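Local coordinates for protein hydroxylase (Rhodococcus sp., PDB 2OR0) that probably hydroxylates its substrate with molecular oxygen and reduced flavin, as a member of the acyl-CoA dehydrogenase family thought to bind a flavin, at residues R37-Q42 with D51-L56; H77-A82 with S311-A316; G144-K149 with S181-I186. All coordinates share one frame; numbering follows the deposited sequence.

Contact 1 (R37-Q42 with D51-L56); sequences RGQAVQ and DAAAGL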
ATOM      1  N   ARG A  37       1.442  -2.654  19.143  1.00 37.34           N
ATOM      2  CA  ARG A  37       2.342  -3.791  19.295  1.00 38.65           C
ATOM      3  C   ARG A  37       1.625  -4.895  20.071  1.00 38.54           C
ATOM      4  O   ARG A  37       1.805  -6.072  19.785  1.00 38.45           O
ATOM      5  CB  ARG A  37       3.664  -3.379  19.979  1.00 38.25           C
ATOM      6  CG  ARG A  37       4.521  -2.436  19.120  1.00 39.37           C
ATOM      7  CD  ARG A  37       5.908  -2.206  19.706  1.00 40.33           C
ATOM      8  NE  ARG A  37       5.800  -1.568  21.018  1.00 45.75           N
ATOM      9  CZ  ARG A  37       6.028  -0.275  21.271  1.00 47.74           C
ATOM     10  NH1 ARG A  37       6.414   0.561  20.304  1.00 46.80           N
ATOM     11  NH2 ARG A  37       5.876   0.178  22.516  1.00 48.25           N
ATOM     12  N   GLY A  38       0.781  -4.487  21.018  1.00 38.24           N
ATOM     13  CA  GLY A  38       0.002  -5.399  21.845  1.00 38.32           C
ATOM     14  C   GLY A  38      -1.006  -6.275  21.108  1.00 38.25           C
ATOM     15  O   GLY A  38      -1.354  -7.341  21.610  1.00 39.27           O
ATOM     16  N   GLN A  39      -1.496  -5.842  19.941  1.00 37.36           N
ATOM     17  CA  GLN A  39      -2.466  -6.643  19.174  1.00 36.82           C
ATOM     18  C   GLN A  39      -1.832  -7.543  18.101  1.00 36.21           C
ATOM     19  O   GLN A  39      -2.500  -8.417  17.549  1.00 35.85           O
ATOM     20  CB  GLN A  39      -3.519  -5.754  18.518  1.00 37.04           C
ATOM     21  CG  GLN A  39      -4.495  -5.073  19.482  1.00 37.99           C
ATOM     22  CD  GLN A  39      -5.212  -6.058  20.382  1.00 40.15           C
ATOM     23  OE1 GLN A  39      -5.060  -6.017  21.596  1.00 42.36           O
ATOM     24  NE2 GLN A  39      -5.986  -6.955  19.789  1.00 38.24           N
ATOM     25  N   ALA A  40      -0.544  -7.331  17.823  1.00 35.14           N
ATOM     26  CA  ALA A  40       0.112  -7.893  16.647  1.00 34.02           C
ATOM     27  C   ALA A  40       0.127  -9.434  16.575  1.00 33.39           C
ATOM     28  O   ALA A  40      -0.174 -10.023  15.530  1.00 31.99           O
ATOM     29  CB  ALA A  40       1.515  -7.318  16.521  1.00 34.18           C
ATOM     30  N   VAL A  41       0.469 -10.080  17.692  1.00 33.30           N
ATOM     31  CA  VAL A  41       0.557 -11.541  17.749  1.00 33.03           C
ATOM     32  C   VAL A  41      -0.834 -12.161  17.499  1.00 33.02           C
ATOM     33  O   VAL A  41      -0.977 -13.147  16.760  1.00 32.34           O
ATOM     34  CB  VAL A  41       1.209 -12.010  19.097  1.00 32.98           C
ATOM     35  CG1 VAL A  41       0.964 -13.500  19.377  1.00 33.74           C
ATOM     36  CG2 VAL A  41       2.687 -11.709  19.083  1.00 32.80           C
ATOM     37  N   GLN A  42      -1.860 -11.543  18.080  1.00 33.13           N
ATOM     38  CA  GLN A  42      -3.220 -12.051  17.931  1.00 33.35           C
ATOM     39  C   GLN A  42      -3.771 -11.876  16.514  1.00 32.21           C
ATOM     40  O   GLN A  42      -4.407 -12.789  15.992  1.00 31.50           O
ATOM     41  CB  GLN A  42      -4.158 -11.445  18.990  1.00 34.17           C
ATOM     42  CG  GLN A  42      -5.530 -12.153  19.070  1.00 36.56           C
ATOM     43  CD  GLN A  42      -5.405 -13.606  19.486  1.00 40.02           C
ATOM     44  OE1 GLN A  42      -4.915 -13.904  20.579  1.00 41.18           O
ATOM     45  NE2 GLN A  42      -5.830 -14.524  18.606  1.00 41.95           N
ATOM     46  N   ASP A  51     -10.308  -6.713  16.152  1.00 35.69           N
ATOM     47  CA  ASP A  51     -11.160  -5.522  16.196  1.00 35.85           C
ATOM     48  C   ASP A  51     -10.438  -4.376  16.914  1.00 35.87           C
ATOM     49  O   ASP A  51     -10.481  -3.213  16.462  1.00 36.17           O
ATOM     50  CB  ASP A  51     -12.507  -5.835  16.857  1.00 36.52           C
ATOM     51  CG  ASP A  51     -13.446  -6.681  15.958  1.00 38.94           C
ATOM     52  OD1 ASP A  51     -13.213  -6.832  14.719  1.00 38.26           O
ATOM     53  OD2 ASP A  51     -14.441  -7.197  16.529  1.00 41.71           O
ATOM     54  N   ALA A  52      -9.744  -4.700  18.004  1.00 35.33           N
ATOM     55  CA  ALA A  52      -8.917  -3.701  18.678  1.00 35.19           C
ATOM     56  C   ALA A  52      -7.814  -3.118  17.777  1.00 34.95           C
ATOM     57  O   ALA A  52      -7.591  -1.920  17.805  1.00 34.75           O
ATOM     58  CB  ALA A  52      -8.342  -4.239  20.013  1.00 35.59           C
ATOM     59  N   ALA A  53      -7.156  -3.947  16.956  1.00 34.40           N
ATOM     60  CA  ALA A  53      -6.122  -3.443  16.034  1.00 34.01           C
ATOM     61  C   ALA A  53      -6.701  -2.515  14.969  1.00 34.27           C
ATOM     62  O   ALA A  53      -6.126  -1.470  14.690  1.00 33.29           O
ATOM     63  CB  ALA A  53      -5.325  -4.593  15.379  1.00 33.14           C
ATOM     64  N   ALA A  54      -7.829  -2.914  14.372  1.00 35.02           N
ATOM     65  CA  ALA A  54      -8.527  -2.091  13.385  1.00 35.58           C
ATOM     66  C   ALA A  54      -9.016  -0.791  14.022  1.00 36.18           C
ATOM     67  O   ALA A  54      -8.945   0.281  13.396  1.00 36.88           O
ATOM     68  CB  ALA A  54      -9.694  -2.844  12.786  1.00 35.06           C
ATOM     69  N   GLY A  55      -9.492  -0.902  15.260  1.00 36.50           N
ATOM     70  CA  GLY A  55      -9.990   0.235  16.059  1.00 36.92           C
ATOM     71  C   GLY A  55      -8.942   1.301  16.321  1.00 36.93           C
ATOM     72  O   GLY A  55      -9.222   2.499  16.203  1.00 36.00           O
ATOM     73  N   LEU A  56      -7.738   0.846  16.671  1.00 36.72           N
ATOM     74  CA  LEU A  56      -6.575   1.708  16.841  1.00 37.10           C
ATOM     75  C   LEU A  56      -6.238   2.512  15.586  1.00 37.36           C
ATOM     76  O   LEU A  56      -5.949   3.701  15.673  1.00 37.66           O
ATOM     77  CB  LEU A  56      -5.369   0.875  17.292  1.00 37.28           C
ATOM     78  CG  LEU A  56      -5.538   0.334  18.721  1.00 37.70           C
ATOM     79  CD1 LEU A  56      -4.431  -0.620  19.078  1.00 37.88           C
ATOM     80  CD2 LEU A  56      -5.613   1.459  19.718  1.00 37.09           C
TER

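Contact 2 (H77-A82 with S311-A316); sequences HPREFA and SLIETA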
ATOM      1  N   HIS A  77       0.011  16.177   2.648  1.00 31.49           N
ATOM      2  CA  HIS A  77       1.032  16.109   1.611  1.00 30.95           C
ATOM      3  C   HIS A  77       1.441  14.628   1.512  1.00 30.35           C
ATOM      4  O   HIS A  77       1.526  13.958   2.533  1.00 29.93           O
ATOM      5  CB  HIS A  77       2.244  16.960   2.048  1.00 30.67           C
ATOM      6  CG  HIS A  77       3.305  17.096   1.007  1.00 30.86           C
ATOM      7  ND1 HIS A  77       4.298  16.154   0.819  1.00 29.34           N
ATOM      8  CD2 HIS A  77       3.527  18.062   0.087  1.00 30.88           C
ATOM      9  CE1 HIS A  77       5.078  16.536  -0.175  1.00 29.52           C
ATOM     10  NE2 HIS A  77       4.631  17.689  -0.639  1.00 29.33           N
ATOM     11  N   PRO A  78       1.705  14.120   0.295  1.00 30.18           N
ATOM     12  CA  PRO A  78       2.160  12.721   0.116  1.00 29.90           C
ATOM     13  C   PRO A  78       3.302  12.296   1.064  1.00 29.42           C
ATOM     14  O   PRO A  78       3.348  11.131   1.486  1.00 29.06           O
ATOM     15  CB  PRO A  78       2.657  12.708  -1.334  1.00 29.78           C
ATOM     16  CG  PRO A  78       1.838  13.727  -2.012  1.00 30.37           C
ATOM     17  CD  PRO A  78       1.599  14.822  -0.994  1.00 30.22           C
ATOM     18  N   ARG A  79       4.223  13.215   1.378  1.00 28.88           N
ATOM     19  CA  ARG A  79       5.332  12.896   2.284  1.00 28.87           C
ATOM     20  C   ARG A  79       4.793  12.481   3.625  1.00 29.03           C
ATOM     21  O   ARG A  79       5.249  11.489   4.184  1.00 28.89           O
ATOM     22  CB  ARG A  79       6.318  14.062   2.450  1.00 29.35           C
ATOM     23  CG  ARG A  79       7.225  13.954   3.693  1.00 29.03           C
ATOM     24  CD  ARG A  79       8.271  15.090   3.759  1.00 29.58           C
ATOM     25  NE  ARG A  79       9.314  14.964   2.734  1.00 33.85           N
ATOM     26  CZ  ARG A  79      10.418  14.225   2.861  1.00 35.37           C
ATOM     27  NH1 ARG A  79      11.313  14.194   1.886  1.00 35.65           N
ATOM     28  NH2 ARG A  79      10.629  13.508   3.962  1.00 36.61           N
ATOM     29  N   GLU A  80       3.829  13.238   4.153  1.00 28.88           N
ATOM     30  CA  GLU A  80       3.228  12.897   5.440  1.00 29.17           C
ATOM     31  C   GLU A  80       2.508  11.539   5.420  1.00 28.10           C
ATOM     32  O   GLU A  80       2.571  10.775   6.397  1.00 28.56           O
ATOM     33  CB  GLU A  80       2.232  13.973   5.914  1.00 29.57           C
ATOM     34  CG  GLU A  80       1.648  13.592   7.288  1.00 31.37           C
ATOM     35  CD  GLU A  80       0.857  14.706   7.964  1.00 31.74           C
ATOM     36  OE1 GLU A  80       0.782  15.826   7.416  1.00 36.84           O
ATOM     37  OE2 GLU A  80       0.323  14.448   9.051  1.00 36.14           O
ATOM     38  N   PHE A  81       1.786  11.267   4.344  1.00 27.07           N
ATOM     39  CA  PHE A  81       1.153   9.962   4.197  1.00 26.72           C
ATOM     40  C   PHE A  81       2.246   8.863   4.260  1.00 26.10           C
ATOM     41  O   PHE A  81       2.157   7.944   5.058  1.00 26.92           O
ATOM     42  CB  PHE A  81       0.408   9.872   2.856  1.00 26.15           C
ATOM     43  CG  PHE A  81      -0.146   8.472   2.546  1.00 26.32           C
ATOM     44  CD1 PHE A  81      -1.173   7.938   3.308  1.00 25.00           C
ATOM     45  CD2 PHE A  81       0.367   7.720   1.501  1.00 25.37           C
ATOM     46  CE1 PHE A  81      -1.693   6.680   3.032  1.00 26.41           C
ATOM     47  CE2 PHE A  81      -0.160   6.464   1.192  1.00 26.98           C
ATOM     48  CZ  PHE A  81      -1.191   5.943   1.964  1.00 24.24           C
ATOM     49  N   ALA A  82       3.276   8.990   3.433  1.00 26.00           N
ATOM     50  CA  ALA A  82       4.313   7.979   3.342  1.00 26.23           C
ATOM     51  C   ALA A  82       4.967   7.744   4.705  1.00 27.23           C
ATOM     52  O   ALA A  82       5.105   6.602   5.137  1.00 26.49           O
ATOM     53  CB  ALA A  82       5.332   8.357   2.296  1.00 25.77           C
ATOM     54  N   SER A 311      14.526   8.034  -1.047  1.00 25.06           N
ATOM     55  CA  SER A 311      14.270   7.958  -2.483  1.00 26.05           C
ATOM     56  C   SER A 311      12.803   7.960  -2.847  1.00 24.92           C
ATOM     57  O   SER A 311      12.392   8.666  -3.754  1.00 25.49           O
ATOM     58  CB  SER A 311      14.900   6.699  -3.061  1.00 25.82           C
ATOM     59  OG  SER A 311      16.283   6.897  -3.077  1.00 31.32           O
ATOM     60  N   LEU A 312      12.038   7.119  -2.173  1.00 25.08           N
ATOM     61  CA  LEU A 312      10.598   6.989  -2.423  1.00 25.58           C
ATOM     62  C   LEU A 312       9.880   8.329  -2.193  1.00 25.55           C
ATOM     63  O   LEU A 312       9.034   8.776  -2.994  1.00 24.62           O
ATOM     64  CB  LEU A 312       9.987   5.915  -1.488  1.00 24.68           C
ATOM     65  CG  LEU A 312       8.473   5.670  -1.667  1.00 24.47           C
ATOM     66  CD1 LEU A 312       8.074   5.019  -2.993  1.00 22.58           C
ATOM     67  CD2 LEU A 312       7.896   4.874  -0.505  1.00 25.00           C
ATOM     68  N   ILE A 313      10.211   8.935  -1.066  1.00 25.74           N
ATOM     69  CA  ILE A 313       9.583  10.175  -0.644  1.00 26.31           C
ATOM     70  C   ILE A 313       9.994  11.363  -1.532  1.00 26.52           C
ATOM     71  O   ILE A 313       9.170  12.235  -1.818  1.00 26.67           O
ATOM     72  CB  ILE A 313       9.824  10.414   0.856  1.00 26.80           C
ATOM     73  CG1 ILE A 313       9.296   9.229   1.670  1.00 26.88           C
ATOM     74  CG2 ILE A 313       9.103  11.702   1.361  1.00 28.14           C
ATOM     75  CD1 ILE A 313       9.382   9.457   3.220  1.00 26.30           C
ATOM     76  N   GLU A 314      11.245  11.372  -2.006  1.00 26.28           N
ATOM     77  CA  GLU A 314      11.739  12.452  -2.879  1.00 26.78           C
ATOM     78  C   GLU A 314      10.924  12.569  -4.182  1.00 27.32           C
ATOM     79  O   GLU A 314      10.574  13.686  -4.619  1.00 26.58           O
ATOM     80  CB  GLU A 314      13.244  12.292  -3.150  1.00 26.92           C
ATOM     81  CG  GLU A 314      13.935  13.470  -3.879  1.00 29.50           C
ATOM     82  CD  GLU A 314      13.699  13.509  -5.402  1.00 34.53           C
ATOM     83  OE1 GLU A 314      13.613  12.441  -6.090  1.00 34.24           O
ATOM     84  OE2 GLU A 314      13.614  14.643  -5.939  1.00 37.73           O
ATOM     85  N   THR A 315      10.601  11.422  -4.801  1.00 26.97           N
ATOM     86  CA  THR A 315       9.731  11.430  -5.973  1.00 26.76           C
ATOM     87  C   THR A 315       8.410  12.186  -5.732  1.00 27.41           C
ATOM     88  O   THR A 315       8.015  13.026  -6.551  1.00 27.01           O
ATOM     89  CB  THR A 315       9.391  10.009  -6.450  1.00 26.76           C
ATOM     90  OG1 THR A 315      10.610   9.297  -6.735  1.00 24.97           O
ATOM     91  CG2 THR A 315       8.517  10.085  -7.714  1.00 26.67           C
ATOM     92  N   ALA A 316       7.741  11.868  -4.621  1.00 27.84           N
ATOM     93  CA  ALA A 316       6.451  12.452  -4.267  1.00 28.62           C
ATOM     94  C   ALA A 316       6.568  13.964  -3.970  1.00 29.94           C
ATOM     95  O   ALA A 316       5.700  14.727  -4.391  1.00 29.02           O
ATOM     96  CB  ALA A 316       5.819  11.717  -3.080  1.00 28.23           C
TER

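Contact 3 (G144-K149 with S181-I186); sequences GGYVLK and SSLHVI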
ATOM      1  N   GLY A 144     -27.811   1.535 -17.746  1.00 37.91           N
ATOM      2  CA  GLY A 144     -27.604   2.092 -16.395  1.00 36.13           C
ATOM      3  C   GLY A 144     -26.257   1.782 -15.725  1.00 34.96           C
ATOM      4  O   GLY A 144     -25.920   2.387 -14.699  1.00 34.61           O
ATOM      5  N   GLY A 145     -25.489   0.859 -16.296  1.00 33.40           N
ATOM      6  CA  GLY A 145     -24.180   0.496 -15.741  1.00 32.21           C
ATOM      7  C   GLY A 145     -23.632  -0.844 -16.203  1.00 31.39           C
ATOM      8  O   GLY A 145     -23.514  -1.109 -17.398  1.00 30.16           O
ATOM      9  N   TYR A 146     -23.264  -1.694 -15.247  1.00 31.50           N
ATOM     10  CA  TYR A 146     -22.656  -2.983 -15.606  1.00 31.05           C
ATOM     11  C   TYR A 146     -23.103  -4.062 -14.664  1.00 30.18           C
ATOM     12  O   TYR A 146     -23.509  -3.767 -13.527  1.00 29.83           O
ATOM     13  CB  TYR A 146     -21.129  -2.895 -15.544  1.00 32.16           C
ATOM     14  CG  TYR A 146     -20.540  -1.791 -16.388  1.00 32.70           C
ATOM     15  CD1 TYR A 146     -20.028  -2.062 -17.649  1.00 33.77           C
ATOM     16  CD2 TYR A 146     -20.484  -0.475 -15.909  1.00 34.44           C
ATOM     17  CE1 TYR A 146     -19.485  -1.058 -18.432  1.00 34.48           C
ATOM     18  CE2 TYR A 146     -19.922   0.559 -16.686  1.00 35.05           C
ATOM     19  CZ  TYR A 146     -19.431   0.250 -17.938  1.00 34.44           C
ATOM     20  OH  TYR A 146     -18.897   1.239 -18.718  1.00 35.59           O
ATOM     21  N   VAL A 147     -22.992  -5.321 -15.109  1.00 29.20           N
ATOM     22  CA  VAL A 147     -23.148  -6.434 -14.167  1.00 28.53           C
ATOM     23  C   VAL A 147     -21.797  -7.147 -14.036  1.00 28.24           C
ATOM     24  O   VAL A 147     -21.143  -7.464 -15.042  1.00 27.11           O
ATOM     25  CB  VAL A 147     -24.299  -7.410 -14.518  1.00 29.54           C
ATOM     26  CG1 VAL A 147     -24.527  -8.353 -13.373  1.00 27.18           C
ATOM     27  CG2 VAL A 147     -25.622  -6.626 -14.764  1.00 28.14           C
ATOM     28  N   LEU A 148     -21.413  -7.377 -12.785  1.00 26.93           N
ATOM     29  CA  LEU A 148     -20.064  -7.803 -12.435  1.00 27.39           C
ATOM     30  C   LEU A 148     -20.001  -9.254 -11.954  1.00 26.20           C
ATOM     31  O   LEU A 148     -20.768  -9.663 -11.110  1.00 25.71           O
ATOM     32  CB  LEU A 148     -19.496  -6.892 -11.335  1.00 27.73           C
ATOM     33  CG  LEU A 148     -17.979  -7.029 -11.120  1.00 31.17           C
ATOM     34  CD1 LEU A 148     -17.210  -6.263 -12.176  1.00 29.66           C
ATOM     35  CD2 LEU A 148     -17.640  -6.525  -9.740  1.00 35.43           C
ATOM     36  N   LYS A 149     -19.046  -9.991 -12.487  1.00 26.34           N
ATOM     37  CA  LYS A 149     -18.747 -11.328 -12.000  1.00 27.15           C
ATOM     38  C   LYS A 149     -17.227 -11.538 -11.940  1.00 26.44           C
ATOM     39  O   LYS A 149     -16.513 -11.191 -12.869  1.00 26.77           O
ATOM     40  CB  LYS A 149     -19.362 -12.378 -12.925  1.00 26.38           C
ATOM     41  CG  LYS A 149     -19.212 -13.776 -12.385  1.00 29.91           C
ATOM     42  CD  LYS A 149     -19.435 -14.855 -13.425  1.00 32.09           C
ATOM     43  CE  LYS A 149     -19.452 -16.221 -12.699  1.00 32.02           C
ATOM     44  NZ  LYS A 149     -18.777 -17.160 -13.563  1.00 38.37           N
ATOM     45  N   SER A 181     -12.583  -0.010 -21.885  1.00 50.89           N
ATOM     46  CA  SER A 181     -12.004  -1.350 -21.931  1.00 48.12           C
ATOM     47  C   SER A 181     -11.794  -1.979 -20.512  1.00 46.00           C
ATOM     48  O   SER A 181     -12.030  -3.182 -20.300  1.00 44.80           O
ATOM     49  CB  SER A 181     -10.704  -1.271 -22.731  1.00 48.47           C
ATOM     50  OG  SER A 181      -9.802  -2.309 -22.403  1.00 50.60           O
ATOM     51  N   SER A 182     -11.370  -1.159 -19.545  1.00 43.44           N
ATOM     52  CA  SER A 182     -11.170  -1.604 -18.158  1.00 40.84           C
ATOM     53  C   SER A 182     -11.779  -0.608 -17.164  1.00 38.61           C
ATOM     54  O   SER A 182     -11.831   0.589 -17.438  1.00 38.21           O
ATOM     55  CB  SER A 182      -9.670  -1.766 -17.874  1.00 41.33           C
ATOM     56  OG  SER A 182      -8.952  -0.592 -18.297  1.00 45.19           O
ATOM     57  N   LEU A 183     -12.205  -1.090 -16.001  1.00 35.99           N
ATOM     58  CA  LEU A 183     -12.832  -0.230 -15.006  1.00 33.74           C
ATOM     59  C   LEU A 183     -12.235  -0.423 -13.642  1.00 33.37           C
ATOM     60  O   LEU A 183     -11.661  -1.490 -13.358  1.00 31.88           O
ATOM     61  CB  LEU A 183     -14.330  -0.557 -14.868  1.00 33.64           C
ATOM     62  CG  LEU A 183     -15.284  -0.496 -16.079  1.00 34.20           C
ATOM     63  CD1 LEU A 183     -16.622  -1.119 -15.682  1.00 32.81           C
ATOM     64  CD2 LEU A 183     -15.511   0.931 -16.571  1.00 31.89           C
ATOM     65  N   HIS A 184     -12.401   0.611 -12.808  1.00 31.65           N
ATOM     66  CA  HIS A 184     -12.478   0.478 -11.367  1.00 31.85           C
ATOM     67  C   HIS A 184     -13.946   0.613 -10.938  1.00 32.04           C
ATOM     68  O   HIS A 184     -14.643   1.558 -11.349  1.00 32.11           O
ATOM     69  CB  HIS A 184     -11.628   1.554 -10.664  1.00 31.68           C
ATOM     70  CG  HIS A 184     -10.153   1.457 -10.939  1.00 33.53           C
ATOM     71  ND1 HIS A 184      -9.258   2.448 -10.575  1.00 32.89           N
ATOM     72  CD2 HIS A 184      -9.416   0.497 -11.550  1.00 32.89           C
ATOM     73  CE1 HIS A 184      -8.037   2.099 -10.942  1.00 33.49           C
ATOM     74  NE2 HIS A 184      -8.104   0.925 -11.541  1.00 32.57           N
ATOM     75  N   VAL A 185     -14.434  -0.320 -10.123  1.00 31.80           N
ATOM     76  CA  VAL A 185     -15.864  -0.359  -9.766  1.00 30.98           C
ATOM     77  C   VAL A 185     -16.020  -0.386  -8.249  1.00 31.35           C
ATOM     78  O   VAL A 185     -15.188  -0.974  -7.542  1.00 31.13           O
ATOM     79  CB  VAL A 185     -16.593  -1.597 -10.422  1.00 31.82           C
ATOM     80  CG1 VAL A 185     -16.521  -1.529 -11.939  1.00 28.91           C
ATOM     81  CG2 VAL A 185     -16.011  -2.937  -9.922  1.00 29.10           C
ATOM     82  N   ILE A 186     -17.061   0.262  -7.739  1.00 31.55           N
ATOM     83  CA  ILE A 186     -17.307   0.284  -6.295  1.00 32.04           C
ATOM     84  C   ILE A 186     -18.553  -0.548  -5.958  1.00 32.43           C
ATOM     85  O   ILE A 186     -19.602  -0.380  -6.599  1.00 32.93           O
ATOM     86  CB  ILE A 186     -17.453   1.741  -5.759  1.00 32.28           C
ATOM     87  CG1 ILE A 186     -16.139   2.512  -5.919  1.00 34.17           C
ATOM     88  CG2 ILE A 186     -17.870   1.768  -4.299  1.00 30.40           C
ATOM     89  CD1 ILE A 186     -16.239   3.634  -6.943  1.00 37.45           C
TER

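Contact 1 (R37-Q42 with D51-L56)
Gln-39 faces Ala-52, Ala-53 and Leu-56, and within residues 37-42 it makes the whole contact with residues 51-56. The backbones are nearest at this point, the CA atoms of Gln-39 and Ala-53 lying 5.8 Å apart. Its CB rests on the methyl of Ala-53, CB to CB 3.8 Å, and alanine suits this point of nearest backbone approach, where a larger side chain would have less space. CG stands beside the backbone N (chi1 -69°), and the chain then bends at chi2, -55°, which lays the amide alongside Ala-52. NE2 of Gln-39 comes to 3.6 Å from Ala-52 CB, while the methylene CG approaches Leu-56 CD1 more loosely, at 4.5 Å.

The two segments form a short helical hairpin of the N-terminal helical domain of the acyl-CoA dehydrogenase fold: their axes approach to 9.2 Å and run in roughly opposed directions, 140° apart. Glutamine serves well here because its aliphatic stem packs on alanines and its amide still reaches the turn. NE2 donates to Thr-50 OG1, which also accepts from Ala-53 N, so one hydroxyl ties the turn to both helices. Leu-56 adds to the pairing of the helices by touching Glu-35 and Ile-36, one turn earlier on helix 33-46. Next in line after Gln-39, Ala-40 points away from residues 51-56 and packs on Arg-372 of helix 370-381.

Contact 2 (H77-A82 with S311-A316)
Arg-79 lays its side chain across Ile-313 at about a right angle, and the methyl CG2 of the isoleucine meets nearly the whole length of it. Contact begins at the root, where Arg-79 CB is 3.8 Å from Ile-313 CG2. CG, anti to the backbone N (chi1 162°), stays close to the same methyl. The chain then turns at chi3 (-70°), which swings the guanidinium flat over CG2. NE of Arg-79 lies 3.5 Å from Ile-313 CG2, and CZ only 3.2 Å, with the methyl over the centre of the planar group; this is tight packing. At the tip, NH1 is 3.4 Å from the same CG2. The charge is answered by two carboxylates: NH2 forms a salt bridge with Glu-83 and NH1 one with Asp-317. The flat face, weakly solvated, accepts the methyl while the N-H groups go to the carboxylates, which probably fix the rotation of the group.

Small residues fill the rest of the interface. Pro-78 CB touches Ala-316 CB at 3.7 Å; proline suits the first turn of a helix, where its missing N-H costs no helix bond. Ala-82 CB meets Ile-313 CG1 at 4.1 Å, and the two alanine methyls let the helices come close. His-77 is the N-cap, its ND1 accepting from Arg-79 N at 3.0 Å. The axes of segments 78-82 and 311-316 approach to 9.3 Å, 154° apart. Such a nearly antiparallel pairing joins the N-terminal helical domain to the C-terminal helical bundle, as in acyl-CoA dehydrogenases.

Contact 3 (G144-K149 with S181-I186)
Tyr-146 is held in its sheet by backbone hydrogen bonding to Val-219, and from that strand its ring reaches over to Leu-183. No polar bond joins the two segments themselves; what they share is apolar. The leucine methyl CD1 stands over the middle of the tyrosine ring, 3.7 Å from its centroid and 5° off the normal, a well-centred CH-pi contact. Around the ring the distances are nearly even, the smallest being Tyr-146 CE2 to Leu-183 CD1 at 3.8 Å. The two side chains approach from opposite directions, and in both CG lies beside the backbone N; with chi1 at -57°, Leu-183 brings its branched end up to the aromatic face. Its other methyl, CD2, lies 4.0 Å from Tyr-146 OH. Tyrosine suits this position because its broad ring can take a methyl on one face while the rest of the side chain, partly exposed, touches Thr-179 and Pro-180.

Two residues on, along each strand, Leu-148 and Val-185 repeat the meeting tip to tip. Leu-148 CD2 comes to 3.9 Å from Val-185 CG2, the methyl set in the crowded position between the backbone N and the carbonyl carbon. A beta-branched valine fits an extended strand, and the longer leucine spans most of the gap. The closest CA atoms, those of Leu-148 and Val-185, are 9.0 Å apart, a spacing bridged by side chains that meet end on, too wide for backbone pairing. Ala-139 lies against Tyr-146, Leu-148 and Leu-183, its small methyl sitting among larger neighbours. Alternate residues of strands 145-155 and 182-188 thus point into the apolar core of the beta domain, as in the middle domain of acyl-CoA dehydrogenases.

How the contacts relate
The three contacts sample the three parts of an acyl-CoA dehydrogenase-like chain and do not touch one another. Contact 1 closes first, between helices 33-46 and 51-60, and helix 78-91 of contact 2 is the next helix along the chain; their centres are 26 Å apart. Contact 2 then spans more than two hundred residues to reach helix 292-324. Contact 3, built within the mixed sheet, is nested in that long loop, its centre 32 Å from contact 2 and 34 Å from contact 1. The chain therefore leaves the helical region, builds the beta domain, and returns, with contact 2 fastening the early helices to the late ones.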